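Long-range contacts in endoglucanase A (Clostridium acetobutylicum, PDB 3IK2), which probably hydrolyses internal beta-1,4-glucosidic bonds of cellulose, as a family 44 glycoside hydrolase with a TIM-like barrel: residues Asn6-Asn10 and Val460-Lys464; Tyr412-Val417 and Tyr430-Ser435. One frame throughout, in Å; residues are numbered along the deposited sequence.

Interactions 1 and 2 belong to one beta sheet, outside the eight-stranded parallel barrel. Strands 2-15 and 415-421 are neighbours in it. Interaction 1 pairs strand 2-15 with strand 454-461. Interaction 2 pairs strand 415-421 with strand 427-433. Their centres are about 12 Å apart. Along the chain, interaction 2 is nested inside the loop that interaction 1 closes. The two touch through apolar packing: Ile-7 CG2 lies 3.9 Å from Ala-431 CB, and Thr-9 CG2 lies 4.0 Å from Val-433 CG2. Neither contact includes a residue of the calcium site, Glu-48, Asp-144, Asp-147 and Ser-149.

Interaction 1 of 2, residues Asn6-Asn10 and Val460-Lys464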
# COMPACT_ATOMS: atom_id res chain seq x y z
N ASN A 6 10.86 6.54 -26.00
CA ASN A 6 9.96 6.06 -27.03
C ASN A 6 8.59 5.68 -26.44
O ASN A 6 8.46 4.68 -25.70
CB ASN A 6 10.59 4.88 -27.76
CG ASN A 6 11.88 5.27 -28.50
OD1 ASN A 6 12.01 6.38 -29.00
ND2 ASN A 6 12.81 4.33 -28.58
N ILE A 7 7.59 6.50 -26.77
CA ILE A 7 6.22 6.26 -26.32
C ILE A 7 5.37 5.70 -27.49
O ILE A 7 5.45 6.18 -28.61
CB ILE A 7 5.59 7.56 -25.67
CG1 ILE A 7 6.44 8.00 -24.47
CG2 ILE A 7 4.15 7.36 -25.23
CD1 ILE A 7 6.28 9.46 -24.07
N ASP A 8 4.58 4.68 -27.20
CA ASP A 8 3.58 4.21 -28.15
C ASP A 8 2.22 4.12 -27.47
O ASP A 8 2.02 3.23 -26.66
CB ASP A 8 3.99 2.84 -28.72
CG ASP A 8 3.03 2.34 -29.82
OD1 ASP A 8 3.42 1.39 -30.53
OD2 ASP A 8 1.91 2.88 -29.96
N THR A 9 1.30 5.02 -27.79
CA THR A 9 -0.00 5.05 -27.10
C THR A 9 -0.94 3.90 -27.49
O THR A 9 -2.03 3.77 -26.92
CB THR A 9 -0.74 6.41 -27.26
OG1 THR A 9 -1.06 6.62 -28.64
CG2 THR A 9 0.12 7.57 -26.74
N ASN A 10 -0.49 3.07 -28.43
CA ASN A 10 -1.25 1.93 -28.93
C ASN A 10 -0.56 0.61 -28.62
O ASN A 10 -0.96 -0.44 -29.12
CB ASN A 10 -1.49 2.06 -30.46
CG ASN A 10 -2.66 1.18 -30.98
OD1 ASN A 10 -2.53 0.47 -31.99
ND2 ASN A 10 -3.81 1.24 -30.30
N VAL A 460 6.98 10.15 -29.63
CA VAL A 460 5.64 9.66 -29.36
C VAL A 460 5.04 9.05 -30.63
O VAL A 460 4.76 9.75 -31.61
CB VAL A 460 4.74 10.77 -28.80
CG1 VAL A 460 3.39 10.23 -28.47
CG2 VAL A 460 5.38 11.40 -27.57
N SER A 461 4.88 7.74 -30.62
CA SER A 461 4.14 7.04 -31.67
C SER A 461 2.65 6.98 -31.29
O SER A 461 2.27 6.32 -30.34
CB SER A 461 4.74 5.64 -31.90
OG SER A 461 3.97 4.92 -32.84
N SER A 462 1.83 7.70 -32.04
CA SER A 462 0.40 7.85 -31.75
C SER A 462 -0.34 8.35 -32.99
O SER A 462 0.25 9.01 -33.84
CB SER A 462 0.19 8.85 -30.60
OG SER A 462 -1.18 8.93 -30.26
N ASN A 463 -1.62 8.02 -33.09
CA ASN A 463 -2.49 8.59 -34.10
C ASN A 463 -3.00 10.00 -33.72
O ASN A 463 -3.51 10.72 -34.57
CB ASN A 463 -3.68 7.66 -34.38
CG ASN A 463 -3.32 6.46 -35.29
OD1 ASN A 463 -2.21 6.36 -35.82
ND2 ASN A 463 -4.28 5.55 -35.46
N LYS A 464 -2.87 10.37 -32.44
CA LYS A 464 -3.06 11.76 -32.00
C LYS A 464 -1.95 12.66 -32.53
O LYS A 464 -0.85 12.20 -32.82
CB LYS A 464 -3.05 11.84 -30.47
CG LYS A 464 -3.94 10.82 -29.82
CD LYS A 464 -5.39 11.15 -29.99
CE LYS A 464 -6.20 10.05 -29.37
NZ LYS A 464 -7.54 10.61 -29.01
O HOH W 1 0.81 3.71 -32.70
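Thr-9 OG1 sits between its backbone N and carbonyl carbon (chi1 64°), while Ser-462 OG lies anti to its own N (chi1 -176°). These rotations bring the two hydroxyls into hydrogen-bonding contact, with Thr-9 OG1 2.8 Å from Ser-462 OG. Either could be the donor. Ser-462 OG also accepts from Lys-464 N at 3.1 Å, which forms an ST turn. Thr-9 OG1 has a further hydrogen bond, to a bound glycerol, probably from the crystallisation liquor.

Just before the hydroxyl pair, the backbones run parallel. Ser-461 N donates to Ile-7 O at 2.6 Å. Thr-9 N donates to Ser-461 O at 3.0 Å. Asp-8 OD2 accepts from Asn-10 N at 2.9 Å, making an Asx turn. The N-H meets this oxygen from above the carboxylate plane. A water donates to the same OD2 and is only weakly bonded to Ser-461 OG. Asp-8 and Ser-461 lie on one face of the sheet. On the opposite face Ile-7 and Val-460 lie side by side, pointing the same way. Ile-7 CD1 comes 4.1 Å from Val-460 CG2.

The contact lies where strands 2-15 and 454-461 pair. Strand 415-421 flanks strand 2-15 and bonds to the backbone of Asp-8 through Lys-418. Ile-7 and Val-460 both pack on Met-441 of strand 440-447.

Interaction 2 of 2, residues Tyr412-Val417 and Tyr430-Ser435; sequences YGDTDV and YASVTS
Tyr-412 lays one ring face over the hydroxyl of Ser-432. Ser-432 OG stands 3.1 Å from the ring plane of Tyr-412, above its centre. The same OG accepts a weak bond from Gly-413 N. Its placement between the Ser-432 backbone N and carbonyl carbon (chi1 65°) lets it meet both ring and amide. At the far end of the ring, Tyr-412 OH is 3.4 Å from Tyr-430 CB, and the two tyrosine side chains cross obliquely. The Tyr-430 hydroxyl leads away and hydrogen-bonds to Asp-369.

Asp-414 grips the end of the other segment with both oxygens. Asp-414 OD1 accepts from Ser-435 N at 2.8 Å, and Asp-414 OD2 accepts from Ser-435 OG at 2.6 Å. Both donors arrive on the syn side, close to the carboxylate plane. Thr-415 OG1 donates to Asp-414 OD1 from above that plane, so OD1 accepts two bonds. Together with the bond at OD2 they probably limit the carboxylate's rotation.

Between these ends the backbones run antiparallel. Val-433 N donates to Thr-415 O at 2.7 Å, and Thr-415 N donates to Val-433 O at 3.0 Å. Further along, Val-417 N reaches Ala-431 O, and Val-417 CG2 packs 3.8 Å from Ala-431 CB. Val-433 O also takes a weak bond from Asp-414 N. Asp-414 and Thr-415 thus both face Val-433, a classic beta bulge at the open end of the beta hairpin formed by strands 415-421 and 427-433.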
# COMPACT_ATOMS: atom_id res chain seq x y z
N TYR A 412 -3.20 12.53 -13.35
CA TYR A 412 -2.56 11.57 -14.22
C TYR A 412 -3.61 10.74 -14.99
O TYR A 412 -4.79 10.71 -14.60
CB TYR A 412 -1.64 10.69 -13.36
CG TYR A 412 -0.59 9.96 -14.17
CD1 TYR A 412 0.36 10.66 -14.88
CD2 TYR A 412 -0.59 8.57 -14.24
CE1 TYR A 412 1.30 10.01 -15.65
CE2 TYR A 412 0.36 7.90 -15.00
CZ TYR A 412 1.31 8.63 -15.69
OH TYR A 412 2.25 8.00 -16.45
N GLY A 413 -3.22 10.11 -16.09
CA GLY A 413 -4.13 9.28 -16.89
C GLY A 413 -4.50 7.96 -16.21
O GLY A 413 -3.87 7.57 -15.25
N ASP A 414 -5.51 7.28 -16.73
CA ASP A 414 -6.00 6.03 -16.17
C ASP A 414 -5.49 4.82 -16.95
O ASP A 414 -5.76 3.68 -16.58
CB ASP A 414 -7.54 6.04 -16.15
CG ASP A 414 -8.16 6.25 -17.53
OD1 ASP A 414 -7.43 6.29 -18.55
OD2 ASP A 414 -9.39 6.38 -17.62
N THR A 415 -4.74 5.06 -18.02
CA THR A 415 -4.23 3.95 -18.86
C THR A 415 -2.76 4.13 -19.11
O THR A 415 -2.37 5.06 -19.80
CB THR A 415 -4.96 3.89 -20.22
OG1 THR A 415 -6.36 4.12 -20.02
CG2 THR A 415 -4.75 2.53 -20.90
N ASP A 416 -1.94 3.23 -18.57
CA ASP A 416 -0.50 3.26 -18.80
C ASP A 416 -0.22 2.77 -20.22
O ASP A 416 -0.88 1.86 -20.70
CB ASP A 416 0.22 2.36 -17.79
CG ASP A 416 1.71 2.22 -18.08
OD1 ASP A 416 2.11 1.16 -18.59
OD2 ASP A 416 2.47 3.18 -17.83
N VAL A 417 0.73 3.41 -20.89
CA VAL A 417 1.12 3.01 -22.24
C VAL A 417 2.62 2.86 -22.32
O VAL A 417 3.34 3.34 -21.44
CB VAL A 417 0.58 3.99 -23.36
CG1 VAL A 417 -0.99 4.14 -23.29
CG2 VAL A 417 1.25 5.34 -23.30
N TYR A 430 7.17 7.33 -17.27
CA TYR A 430 5.85 6.70 -17.33
C TYR A 430 4.99 7.57 -18.23
O TYR A 430 5.06 8.78 -18.15
CB TYR A 430 5.23 6.52 -15.90
CG TYR A 430 6.16 5.72 -14.98
CD1 TYR A 430 6.24 4.34 -15.07
CD2 TYR A 430 7.01 6.37 -14.06
CE1 TYR A 430 7.12 3.60 -14.27
CE2 TYR A 430 7.87 5.65 -13.25
CZ TYR A 430 7.93 4.27 -13.37
OH TYR A 430 8.78 3.53 -12.57
N ALA A 431 4.22 6.95 -19.11
CA ALA A 431 3.24 7.68 -19.93
C ALA A 431 1.87 7.09 -19.74
O ALA A 431 1.74 5.86 -19.58
CB ALA A 431 3.65 7.65 -21.41
N SER A 432 0.86 7.94 -19.75
CA SER A 432 -0.52 7.47 -19.65
C SER A 432 -1.47 8.23 -20.57
O SER A 432 -1.26 9.42 -20.92
CB SER A 432 -1.04 7.56 -18.21
OG SER A 432 -1.11 8.90 -17.80
N VAL A 433 -2.54 7.55 -20.94
CA VAL A 433 -3.61 8.20 -21.69
C VAL A 433 -4.85 8.17 -20.77
O VAL A 433 -4.85 7.48 -19.77
CB VAL A 433 -3.75 7.55 -23.12
CG1 VAL A 433 -5.12 7.63 -23.63
CG2 VAL A 433 -2.77 8.21 -24.12
N THR A 434 -5.86 8.97 -21.07
CA THR A 434 -7.08 9.05 -20.27
C THR A 434 -8.21 8.50 -21.15
O THR A 434 -8.48 9.03 -22.24
CB THR A 434 -7.33 10.51 -19.79
OG1 THR A 434 -6.18 10.98 -19.06
CG2 THR A 434 -8.58 10.62 -18.92
N SER A 435 -8.85 7.42 -20.68
CA SER A 435 -9.79 6.64 -21.50
C SER A 435 -10.98 7.41 -22.08
O SER A 435 -11.48 7.07 -23.15
CB SER A 435 -10.32 5.45 -20.71
OG SER A 435 -11.05 5.94 -19.60
O HOH W 2 -6.47 12.41 -16.62
O HOH W 3 4.55 3.67 -19.07